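Local coordinates for protein tryptophan--tRNA ligase (PDB 3TZL) that probably catalyses the ATP-dependent attachment of tryptophan to its cognate tRNA, as a homodimeric class I aminoacyl-tRNA synthetase, at residues B[89-94]-B[311-316]; B[202-207]-B[279-284]; B[215-220]-B[233-238]. All coordinates share one frame; numbering follows the deposited sequence.

Contact 1 of 3, residues B[89-94]-B[311-316]; sequences MELYWI and EKMQKI
M313, modelled as selenomethionine, reaches from helix 291-320 across to E90, L91 and I94 of helix 87-96, and the contact is built round its selenium and terminal methyl. The two short segments run in roughly the same direction, at 37° to each other, with axes 11.4 Å apart at their closest. At that spacing the backbones stay well separated and side chains bridge the gap.

The M313 chain is bent at its second and third torsions (chi2 -46°, chi3 -72°), which folds the selenium and the terminal methyl toward different partners. SE lies 4.0 Å from CB of L91, while CE meets CD1 of I94 at 3.9 Å, the two side chains pointing at each other end to end. I94 is shared: the same CD1 touches CG2 of I316 at 3.7 Å, the two isoleucines passing each other in opposite directions. L91 contributes a longer approach, its CD1 standing 4.5 Å from CD1 of I316.

The polar residue of the interface takes part through its aliphatic portion. CG of E90 lies 4.0 Å from CE of M313, and the chain, extended beyond CG, carries the carboxylate onward to partners beyond the two segments. OE2 is hydrogen-bonded to Y317, whereas OE1 forms a salt bridge with K86 and a hydrogen bond with Y44, both of the second subunit. The buried carboxylate is therefore held by several groups, which would probably favour its ionised form.

All five touching residues are buried. L91 also touches L137 of helix 122-137, and W93 meets Y44 of the second subunit. The arrangement is helix-to-helix apolar packing of the C-terminal helix against the class I catalytic domain, beside the homodimer interface.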
loop_
_atom_site.group_PDB
_atom_site.type_symbol
_atom_site.label_atom_id
_atom_site.label_comp_id
_atom_site.label_asym_id
_atom_site.label_seq_id
_atom_site.Cartn_x
_atom_site.Cartn_y
_atom_site.Cartn_z
HETATM N N MSE B 89 3.969 -0.613 -4.839
HETATM C CA MSE B 89 3.364 -0.630 -3.497
HETATM C C MSE B 89 4.008 0.392 -2.572
HETATM O O MSE B 89 3.338 1.050 -1.785
HETATM C CB MSE B 89 3.514 -1.998 -2.863
HETATM C CG MSE B 89 2.679 -3.044 -3.520
HETATM SE SE MSE B 89 0.887 -3.019 -2.778
HETATM C CE MSE B 89 0.038 -1.447 -3.423
ATOM N N GLU B 90 5.322 0.496 -2.659
ATOM C CA GLU B 90 6.051 1.454 -1.862
ATOM C C GLU B 90 5.669 2.862 -2.290
ATOM O O GLU B 90 5.406 3.713 -1.448
ATOM C CB GLU B 90 7.549 1.216 -2.014
ATOM C CG GLU B 90 8.378 1.894 -0.937
ATOM C CD GLU B 90 9.693 1.192 -0.702
ATOM O OE1 GLU B 90 10.001 0.878 0.480
ATOM O OE2 GLU B 90 10.420 0.961 -1.694
ATOM N N LEU B 91 5.599 3.104 -3.604
ATOM C CA LEU B 91 5.223 4.430 -4.106
ATOM C C LEU B 91 3.809 4.831 -3.685
ATOM O O LEU B 91 3.558 5.972 -3.330
ATOM C CB LEU B 91 5.377 4.533 -5.629
ATOM C CG LEU B 91 5.088 5.927 -6.195
ATOM C CD1 LEU B 91 6.015 6.951 -5.539
ATOM C CD2 LEU B 91 5.204 6.005 -7.754
ATOM N N TYR B 92 2.896 3.873 -3.746
ATOM C CA TYR B 92 1.519 4.050 -3.303
ATOM C C TYR B 92 1.435 4.591 -1.866
ATOM O O TYR B 92 0.723 5.564 -1.609
ATOM C CB TYR B 92 0.794 2.712 -3.471
ATOM C CG TYR B 92 -0.455 2.470 -2.659
ATOM C CD1 TYR B 92 -1.585 3.263 -2.812
ATOM C CD2 TYR B 92 -0.529 1.384 -1.796
ATOM C CE1 TYR B 92 -2.735 3.009 -2.085
ATOM C CE2 TYR B 92 -1.675 1.116 -1.087
ATOM C CZ TYR B 92 -2.778 1.936 -1.227
ATOM O OH TYR B 92 -3.925 1.671 -0.493
ATOM N N TRP B 93 2.187 3.997 -0.943
ATOM C CA TRP B 93 2.231 4.503 0.433
ATOM C C TRP B 93 2.816 5.921 0.510
ATOM O O TRP B 93 2.310 6.777 1.234
ATOM C CB TRP B 93 3.053 3.573 1.318
ATOM C CG TRP B 93 3.340 4.132 2.684
ATOM C CD1 TRP B 93 4.555 4.539 3.164
ATOM C CD2 TRP B 93 2.398 4.340 3.747
ATOM N NE1 TRP B 93 4.430 4.995 4.453
ATOM C CE2 TRP B 93 3.120 4.872 4.845
ATOM C CE3 TRP B 93 1.014 4.128 3.882
ATOM C CZ2 TRP B 93 2.506 5.202 6.065
ATOM C CZ3 TRP B 93 0.398 4.462 5.102
ATOM C CH2 TRP B 93 1.150 4.990 6.175
ATOM N N ILE B 94 3.892 6.169 -0.227
ATOM C CA ILE B 94 4.445 7.516 -0.264
ATOM C C ILE B 94 3.450 8.554 -0.799
ATOM O O ILE B 94 3.256 9.607 -0.184
ATOM C CB ILE B 94 5.769 7.542 -1.032
ATOM C CG1 ILE B 94 6.840 6.851 -0.196
ATOM C CG2 ILE B 94 6.203 8.958 -1.353
ATOM C CD1 ILE B 94 7.950 6.274 -1.024
ATOM N N GLU B 311 14.831 3.299 -11.100
ATOM C CA GLU B 311 15.418 4.617 -11.284
ATOM C C GLU B 311 14.556 5.703 -10.611
ATOM O O GLU B 311 15.079 6.611 -9.971
ATOM C CB GLU B 311 15.615 4.899 -12.772
ATOM C CG GLU B 311 16.700 4.032 -13.407
ATOM C CD GLU B 311 16.776 4.162 -14.925
ATOM O OE1 GLU B 311 15.719 4.299 -15.593
ATOM O OE2 GLU B 311 17.903 4.116 -15.456
ATOM N N LYS B 312 13.234 5.594 -10.729
ATOM C CA LYS B 312 12.354 6.579 -10.108
ATOM C C LYS B 312 12.462 6.464 -8.596
ATOM O O LYS B 312 12.610 7.470 -7.901
ATOM C CB LYS B 312 10.896 6.410 -10.557
ATOM C CG LYS B 312 9.911 7.353 -9.854
ATOM C CD LYS B 312 10.221 8.806 -10.230
ATOM C CE LYS B 312 9.811 9.089 -11.677
ATOM N NZ LYS B 312 10.336 10.385 -12.228
HETATM N N MSE B 313 12.415 5.237 -8.089
HETATM C CA MSE B 313 12.515 5.029 -6.642
HETATM C C MSE B 313 13.827 5.518 -6.022
HETATM O O MSE B 313 13.827 5.953 -4.884
HETATM C CB MSE B 313 12.239 3.576 -6.242
HETATM C CG MSE B 313 10.770 3.121 -6.520
HETATM SE SE MSE B 313 9.346 4.382 -5.943
HETATM C CE MSE B 313 9.434 4.169 -4.006
ATOM N N GLN B 314 14.927 5.455 -6.759
ATOM C CA GLN B 314 16.210 5.972 -6.269
ATOM C C GLN B 314 16.092 7.471 -5.981
ATOM O O GLN B 314 16.632 7.973 -4.990
ATOM C CB GLN B 314 17.332 5.714 -7.287
ATOM C CG GLN B 314 17.866 4.285 -7.275
ATOM C CD GLN B 314 18.699 3.912 -8.517
ATOM O OE1 GLN B 314 19.201 4.773 -9.251
ATOM N NE2 GLN B 314 18.828 2.607 -8.755
ATOM N N LYS B 315 15.379 8.178 -6.855
ATOM C CA LYS B 315 15.119 9.597 -6.659
ATOM C C LYS B 315 14.177 9.828 -5.487
ATOM O O LYS B 315 14.408 10.711 -4.655
ATOM C CB LYS B 315 14.527 10.210 -7.929
ATOM C CG LYS B 315 15.502 10.238 -9.090
ATOM C CD LYS B 315 14.833 10.838 -10.320
ATOM C CE LYS B 315 15.782 10.910 -11.509
ATOM N NZ LYS B 315 15.086 11.481 -12.702
ATOM N N ILE B 316 13.106 9.043 -5.429
ATOM C CA ILE B 316 12.150 9.160 -4.342
ATOM C C ILE B 316 12.801 8.886 -2.988
ATOM O O ILE B 316 12.521 9.578 -2.010
ATOM C CB ILE B 316 10.989 8.192 -4.518
ATOM C CG1 ILE B 316 10.244 8.496 -5.827
ATOM C CG2 ILE B 316 10.074 8.230 -3.292
ATOM C CD1 ILE B 316 9.498 9.758 -5.805
#

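Contact 2 of 3, residues B[202-207]-B[279-284]; sequences DIFSSE and EAREKY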
loop_
_atom_site.group_PDB
_atom_site.type_symbol
_atom_site.label_atom_id
_atom_site.label_comp_id
_atom_site.label_asym_id
_atom_site.label_seq_id
_atom_site.Cartn_x
_atom_site.Cartn_y
_atom_site.Cartn_z
ATOM N N ASP B 202 -17.692 -14.309 -28.639
ATOM C CA ASP B 202 -16.422 -14.427 -27.928
ATOM C C ASP B 202 -15.276 -14.863 -28.844
ATOM O O ASP B 202 -15.486 -15.524 -29.868
ATOM C CB ASP B 202 -16.558 -15.381 -26.731
ATOM C CG ASP B 202 -17.643 -14.939 -25.752
ATOM O OD1 ASP B 202 -17.887 -13.725 -25.627
ATOM O OD2 ASP B 202 -18.264 -15.812 -25.113
ATOM N N ILE B 203 -14.067 -14.476 -28.456
ATOM C CA ILE B 203 -12.874 -14.685 -29.261
ATOM C C ILE B 203 -12.232 -16.025 -28.971
ATOM O O ILE B 203 -11.762 -16.704 -29.878
ATOM C CB ILE B 203 -11.834 -13.604 -28.954
ATOM C CG1 ILE B 203 -12.363 -12.238 -29.392
ATOM C CG2 ILE B 203 -10.514 -13.921 -29.630
ATOM C CD1 ILE B 203 -11.429 -11.099 -29.064
ATOM N N PHE B 204 -12.207 -16.395 -27.696
ATOM C CA PHE B 204 -11.479 -17.568 -27.258
ATOM C C PHE B 204 -12.402 -18.674 -26.754
ATOM O O PHE B 204 -12.138 -19.297 -25.738
ATOM C CB PHE B 204 -10.450 -17.178 -26.189
ATOM C CG PHE B 204 -9.419 -16.205 -26.687
ATOM C CD1 PHE B 204 -8.462 -16.603 -27.607
ATOM C CD2 PHE B 204 -9.415 -14.892 -26.251
ATOM C CE1 PHE B 204 -7.517 -15.710 -28.076
ATOM C CE2 PHE B 204 -8.481 -13.992 -26.731
ATOM C CZ PHE B 204 -7.529 -14.409 -27.643
ATOM N N SER B 205 -13.477 -18.920 -27.486
ATOM C CA SER B 205 -14.424 -19.953 -27.119
ATOM C C SER B 205 -14.162 -21.183 -27.965
ATOM O O SER B 205 -13.317 -21.163 -28.855
ATOM C CB SER B 205 -15.846 -19.448 -27.346
ATOM O OG SER B 205 -15.998 -18.943 -28.665
ATOM N N SER B 206 -14.876 -22.262 -27.679
ATOM C CA SER B 206 -14.822 -23.432 -28.532
ATOM C C SER B 206 -15.651 -23.132 -29.755
ATOM O O SER B 206 -16.516 -22.257 -29.709
ATOM C CB SER B 206 -15.429 -24.635 -27.817
ATOM O OG SER B 206 -16.795 -24.405 -27.512
ATOM N N GLU B 207 -15.404 -23.867 -30.835
ATOM C CA GLU B 207 -16.207 -23.752 -32.043
ATOM C C GLU B 207 -17.685 -23.991 -31.778
ATOM O O GLU B 207 -18.537 -23.412 -32.450
ATOM C CB GLU B 207 -15.715 -24.719 -33.107
ATOM C CG GLU B 207 -14.357 -24.348 -33.673
ATOM C CD GLU B 207 -14.033 -25.122 -34.929
ATOM O OE1 GLU B 207 -14.970 -25.716 -35.506
ATOM O OE2 GLU B 207 -12.847 -25.143 -35.334
ATOM N N GLU B 279 -5.230 -18.266 -35.533
ATOM C CA GLU B 279 -3.847 -18.176 -35.070
ATOM C C GLU B 279 -3.784 -17.674 -33.628
ATOM O O GLU B 279 -3.033 -18.195 -32.814
ATOM C CB GLU B 279 -3.058 -17.258 -36.003
ATOM C CG GLU B 279 -1.550 -17.386 -35.914
ATOM C CD GLU B 279 -0.881 -17.260 -37.285
ATOM O OE1 GLU B 279 -1.496 -17.688 -38.296
ATOM O OE2 GLU B 279 0.258 -16.733 -37.351
ATOM N N ALA B 280 -4.580 -16.661 -33.317
ATOM C CA ALA B 280 -4.628 -16.118 -31.970
ATOM C C ALA B 280 -5.076 -17.170 -30.948
ATOM O O ALA B 280 -4.482 -17.292 -29.887
ATOM C CB ALA B 280 -5.549 -14.913 -31.932
ATOM N N ARG B 281 -6.124 -17.920 -31.272
ATOM C CA ARG B 281 -6.624 -18.981 -30.397
ATOM C C ARG B 281 -5.575 -20.063 -30.143
ATOM O O ARG B 281 -5.415 -20.526 -29.015
ATOM C CB ARG B 281 -7.856 -19.639 -31.008
ATOM C CG ARG B 281 -9.063 -18.761 -31.088
ATOM C CD ARG B 281 -10.221 -19.537 -31.693
ATOM N NE ARG B 281 -11.476 -18.825 -31.538
ATOM C CZ ARG B 281 -12.593 -19.143 -32.180
ATOM N NH1 ARG B 281 -13.702 -18.441 -31.971
ATOM N NH2 ARG B 281 -12.595 -20.163 -33.032
ATOM N N GLU B 282 -4.862 -20.470 -31.192
ATOM C CA GLU B 282 -3.821 -21.483 -31.046
ATOM C C GLU B 282 -2.688 -20.982 -30.172
ATOM O O GLU B 282 -2.149 -21.721 -29.343
ATOM C CB GLU B 282 -3.258 -21.897 -32.410
ATOM C CG GLU B 282 -4.235 -22.632 -33.291
ATOM C CD GLU B 282 -3.709 -22.827 -34.722
ATOM O OE1 GLU B 282 -2.532 -22.479 -34.995
ATOM O OE2 GLU B 282 -4.484 -23.326 -35.571
ATOM N N LYS B 283 -2.318 -19.720 -30.367
ATOM C CA LYS B 283 -1.275 -19.106 -29.556
ATOM C C LYS B 283 -1.727 -18.960 -28.084
ATOM O O LYS B 283 -0.955 -19.224 -27.138
ATOM C CB LYS B 283 -0.899 -17.751 -30.143
ATOM C CG LYS B 283 0.178 -17.024 -29.370
ATOM C CD LYS B 283 0.591 -15.776 -30.127
ATOM C CE LYS B 283 1.480 -14.868 -29.296
ATOM N NZ LYS B 283 1.842 -13.657 -30.095
ATOM N N TYR B 284 -2.978 -18.542 -27.909
ATOM C CA TYR B 284 -3.584 -18.399 -26.595
ATOM C C TYR B 284 -3.521 -19.706 -25.808
ATOM O O TYR B 284 -2.978 -19.752 -24.696
ATOM C CB TYR B 284 -5.023 -17.934 -26.777
ATOM C CG TYR B 284 -5.858 -17.811 -25.515
ATOM C CD1 TYR B 284 -5.750 -16.702 -24.676
ATOM C CD2 TYR B 284 -6.814 -18.768 -25.207
ATOM C CE1 TYR B 284 -6.559 -16.576 -23.531
ATOM C CE2 TYR B 284 -7.616 -18.660 -24.076
ATOM C CZ TYR B 284 -7.488 -17.564 -23.250
ATOM O OH TYR B 284 -8.297 -17.491 -22.144
#
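The rings of F204 and Y284 lie face to face, their centroids 4.1 Å apart and their planes inclined by 19°. The overlap is offset: CD1 of F204 sits 3.6 Å from CG of Y284, toward the rim of the tyrosine ring, and CB of F204 also lies over that face in a CH-pi contact. CG of Y284 is anti to its backbone N (chi1 176°), which carries the ring out from the helix to meet the phenylalanine. The opposite face of the F204 ring is covered by CG2 of its neighbour I203, so the phenyl group is sandwiched. At its edge are the CA of R281 and the carbonyl O of A280.

R281 runs extended past this stack to the loop backbone. Its NE donates to the O of I203 at 2.7 Å, nearly straight at 172° and within the guanidinium plane; NH1 adds a weak second bond to the same oxygen. Over one guanidinium face lies the O of S205, while NH2 is hydrogen-bonded to N274. The S205 OG is buried with no partner in the model. Because R281 grips a main-chain oxygen, it holds the loop backbone itself, and the aromatic stack adds an apolar hold against helix 278-289, close to the ADP pocket.

Contact 3 of 3, residues B[215-220]-B[233-238]; sequences SSIVTD and CNIFKI
CG2 of I217 packs into the first turn of helix 234-239, 3.7 Å from CB of N234 and 3.9 Å from CG1 of I235, crossing both side chains at a slant. Its longer branch leaves with CG1 anti to the carbonyl carbon (chi1 -66°) and ends with CD1 facing CD1 of I238 tip to tip at 4.2 Å. These four residues are buried, and L269 of helix 262-276 also touches I217, adding to the apolar packing round the isoleucines.

Further along the loop the packing is looser. The exposed V218 meets the helix mainly through its carbonyl O, which receives a weak, bent hydrogen bond from ND2 of N234 (3.4 Å, 130°). T219, only partly buried, places its CG2 4.0 Å from CD1 of I235, with K266 of helix 262-276 touching both side chains.

The helix start is secured within its own segment: SG of C233 accepts from N of F236 at 3.6 Å, a nearly straight N-cap bond. I238, at the packed end, lies about 5 Å from the side chain of M193 in the KMSKS motif. The loop after helix 207-215 thus packs on the N-capped helix 234-239, next to the nucleotide-binding KMSKS region of a class I synthetase.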
loop_
_atom_site.group_PDB
_atom_site.type_symbol
_atom_site.label_atom_id
_atom_site.label_comp_id
_atom_site.label_asym_id
_atom_site.label_seq_id
_atom_site.Cartn_x
_atom_site.Cartn_y
_atom_site.Cartn_z
ATOM N N SER B 215 -25.516 -18.468 -34.028
ATOM C CA SER B 215 -26.857 -18.956 -34.344
ATOM C C SER B 215 -27.926 -18.049 -33.758
ATOM O O SER B 215 -29.011 -17.916 -34.314
ATOM C CB SER B 215 -27.049 -20.373 -33.811
ATOM O OG SER B 215 -27.293 -21.282 -34.867
ATOM N N SER B 216 -27.598 -17.417 -32.636
ATOM C CA SER B 216 -28.541 -16.590 -31.899
ATOM C C SER B 216 -28.720 -15.219 -32.512
ATOM O O SER B 216 -29.531 -14.435 -32.029
ATOM C CB SER B 216 -28.081 -16.421 -30.447
ATOM O OG SER B 216 -27.005 -15.493 -30.349
ATOM N N ILE B 217 -27.961 -14.916 -33.562
ATOM C CA ILE B 217 -28.041 -13.593 -34.179
ATOM C C ILE B 217 -29.438 -13.352 -34.752
ATOM O O ILE B 217 -30.001 -14.215 -35.432
ATOM C CB ILE B 217 -26.985 -13.406 -35.279
ATOM C CG1 ILE B 217 -25.572 -13.419 -34.677
ATOM C CG2 ILE B 217 -27.228 -12.105 -36.039
ATOM C CD1 ILE B 217 -24.471 -13.664 -35.732
ATOM N N VAL B 218 -29.992 -12.180 -34.447
ATOM C CA VAL B 218 -31.333 -11.794 -34.885
ATOM C C VAL B 218 -31.394 -11.493 -36.380
ATOM O O VAL B 218 -30.696 -10.596 -36.870
ATOM C CB VAL B 218 -31.835 -10.554 -34.113
ATOM C CG1 VAL B 218 -33.101 -9.996 -34.760
ATOM C CG2 VAL B 218 -32.084 -10.892 -32.649
ATOM N N THR B 219 -32.242 -12.231 -37.094
ATOM C CA THR B 219 -32.438 -12.019 -38.527
ATOM C C THR B 219 -33.848 -11.502 -38.860
ATOM O O THR B 219 -34.693 -11.338 -37.971
ATOM C CB THR B 219 -32.190 -13.315 -39.328
ATOM O OG1 THR B 219 -33.329 -14.180 -39.220
ATOM C CG2 THR B 219 -30.962 -14.043 -38.817
ATOM N N ASP B 220 -34.087 -11.248 -40.147
ATOM C CA ASP B 220 -35.403 -10.832 -40.628
ATOM C C ASP B 220 -36.126 -12.025 -41.222
ATOM O O ASP B 220 -35.502 -12.987 -41.660
ATOM C CB ASP B 220 -35.285 -9.754 -41.709
ATOM C CG ASP B 220 -34.441 -8.573 -41.275
ATOM O OD1 ASP B 220 -34.317 -8.340 -40.052
ATOM O OD2 ASP B 220 -33.900 -7.877 -42.164
ATOM N N CYS B 233 -29.180 -6.175 -41.715
ATOM C CA CYS B 233 -28.837 -7.508 -41.244
ATOM C C CYS B 233 -27.657 -7.475 -40.276
ATOM O O CYS B 233 -26.600 -6.924 -40.584
ATOM C CB CYS B 233 -28.538 -8.422 -42.430
ATOM S SG CYS B 233 -28.149 -10.128 -42.001
ATOM N N ASN B 234 -27.849 -8.068 -39.104
ATOM C CA ASN B 234 -26.801 -8.126 -38.102
ATOM C C ASN B 234 -25.714 -9.122 -38.459
ATOM O O ASN B 234 -24.575 -8.987 -38.014
ATOM C CB ASN B 234 -27.385 -8.437 -36.724
ATOM C CG ASN B 234 -28.326 -7.355 -36.241
ATOM O OD1 ASN B 234 -28.101 -6.168 -36.486
ATOM N ND2 ASN B 234 -29.400 -7.757 -35.574
ATOM N N ILE B 235 -26.057 -10.133 -39.250
ATOM C CA ILE B 235 -25.030 -11.036 -39.741
ATOM C C ILE B 235 -24.092 -10.202 -40.606
ATOM O O ILE B 235 -22.885 -10.187 -40.408
ATOM C CB ILE B 235 -25.608 -12.183 -40.592
ATOM C CG1 ILE B 235 -26.756 -12.885 -39.870
ATOM C CG2 ILE B 235 -24.525 -13.184 -40.934
ATOM C CD1 ILE B 235 -27.517 -13.832 -40.769
ATOM N N PHE B 236 -24.659 -9.477 -41.558
ATOM C CA PHE B 236 -23.831 -8.676 -42.444
ATOM C C PHE B 236 -23.020 -7.636 -41.669
ATOM O O PHE B 236 -21.813 -7.534 -41.865
ATOM C CB PHE B 236 -24.655 -8.007 -43.534
ATOM C CG PHE B 236 -23.823 -7.298 -44.557
ATOM C CD1 PHE B 236 -23.355 -7.974 -45.676
ATOM C CD2 PHE B 236 -23.501 -5.957 -44.402
ATOM C CE1 PHE B 236 -22.582 -7.324 -46.620
ATOM C CE2 PHE B 236 -22.732 -5.304 -45.342
ATOM C CZ PHE B 236 -22.269 -5.986 -46.451
ATOM N N LYS B 237 -23.682 -6.889 -40.786
ATOM C CA LYS B 237 -23.012 -5.866 -39.987
ATOM C C LYS B 237 -21.822 -6.436 -39.211
ATOM O O LYS B 237 -20.780 -5.790 -39.102
ATOM C CB LYS B 237 -23.985 -5.215 -39.008
ATOM C CG LYS B 237 -25.038 -4.334 -39.642
ATOM C CD LYS B 237 -25.961 -3.764 -38.569
ATOM C CE LYS B 237 -26.803 -2.608 -39.095
ATOM N NZ LYS B 237 -27.591 -2.976 -40.308
ATOM N N ILE B 238 -21.979 -7.641 -38.672
ATOM C CA ILE B 238 -20.887 -8.297 -37.964
ATOM C C ILE B 238 -19.830 -8.874 -38.920
ATOM O O ILE B 238 -18.634 -8.821 -38.636
ATOM C CB ILE B 238 -21.404 -9.390 -37.014
ATOM C CG1 ILE B 238 -22.266 -8.769 -35.914
ATOM C CG2 ILE B 238 -20.242 -10.155 -36.366
ATOM C CD1 ILE B 238 -23.028 -9.795 -35.125
#

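From the N terminus, the chain passes the parallel strands 5-10, 36-41 and 78-81 and reaches helix 87-96, where contact 1 opens the longest loop, closed by helix 291-320 near the C terminus. Inside that loop contact 2 begins at 202-207 and closes at helix 278-289, and contact 3, between 215-220 and 233-238, is nested within the loop closed by contact 2; none of the three cross. Contacts 2 and 3, their centres about 22 Å apart, tie segments after the KMSKS motif to the helices that follow. Contact 1 lies on the opposite side of the chain's centre, its own centre about 39 Å from that of contact 2, where helix 291-320 has brought the chain back to the dimer side.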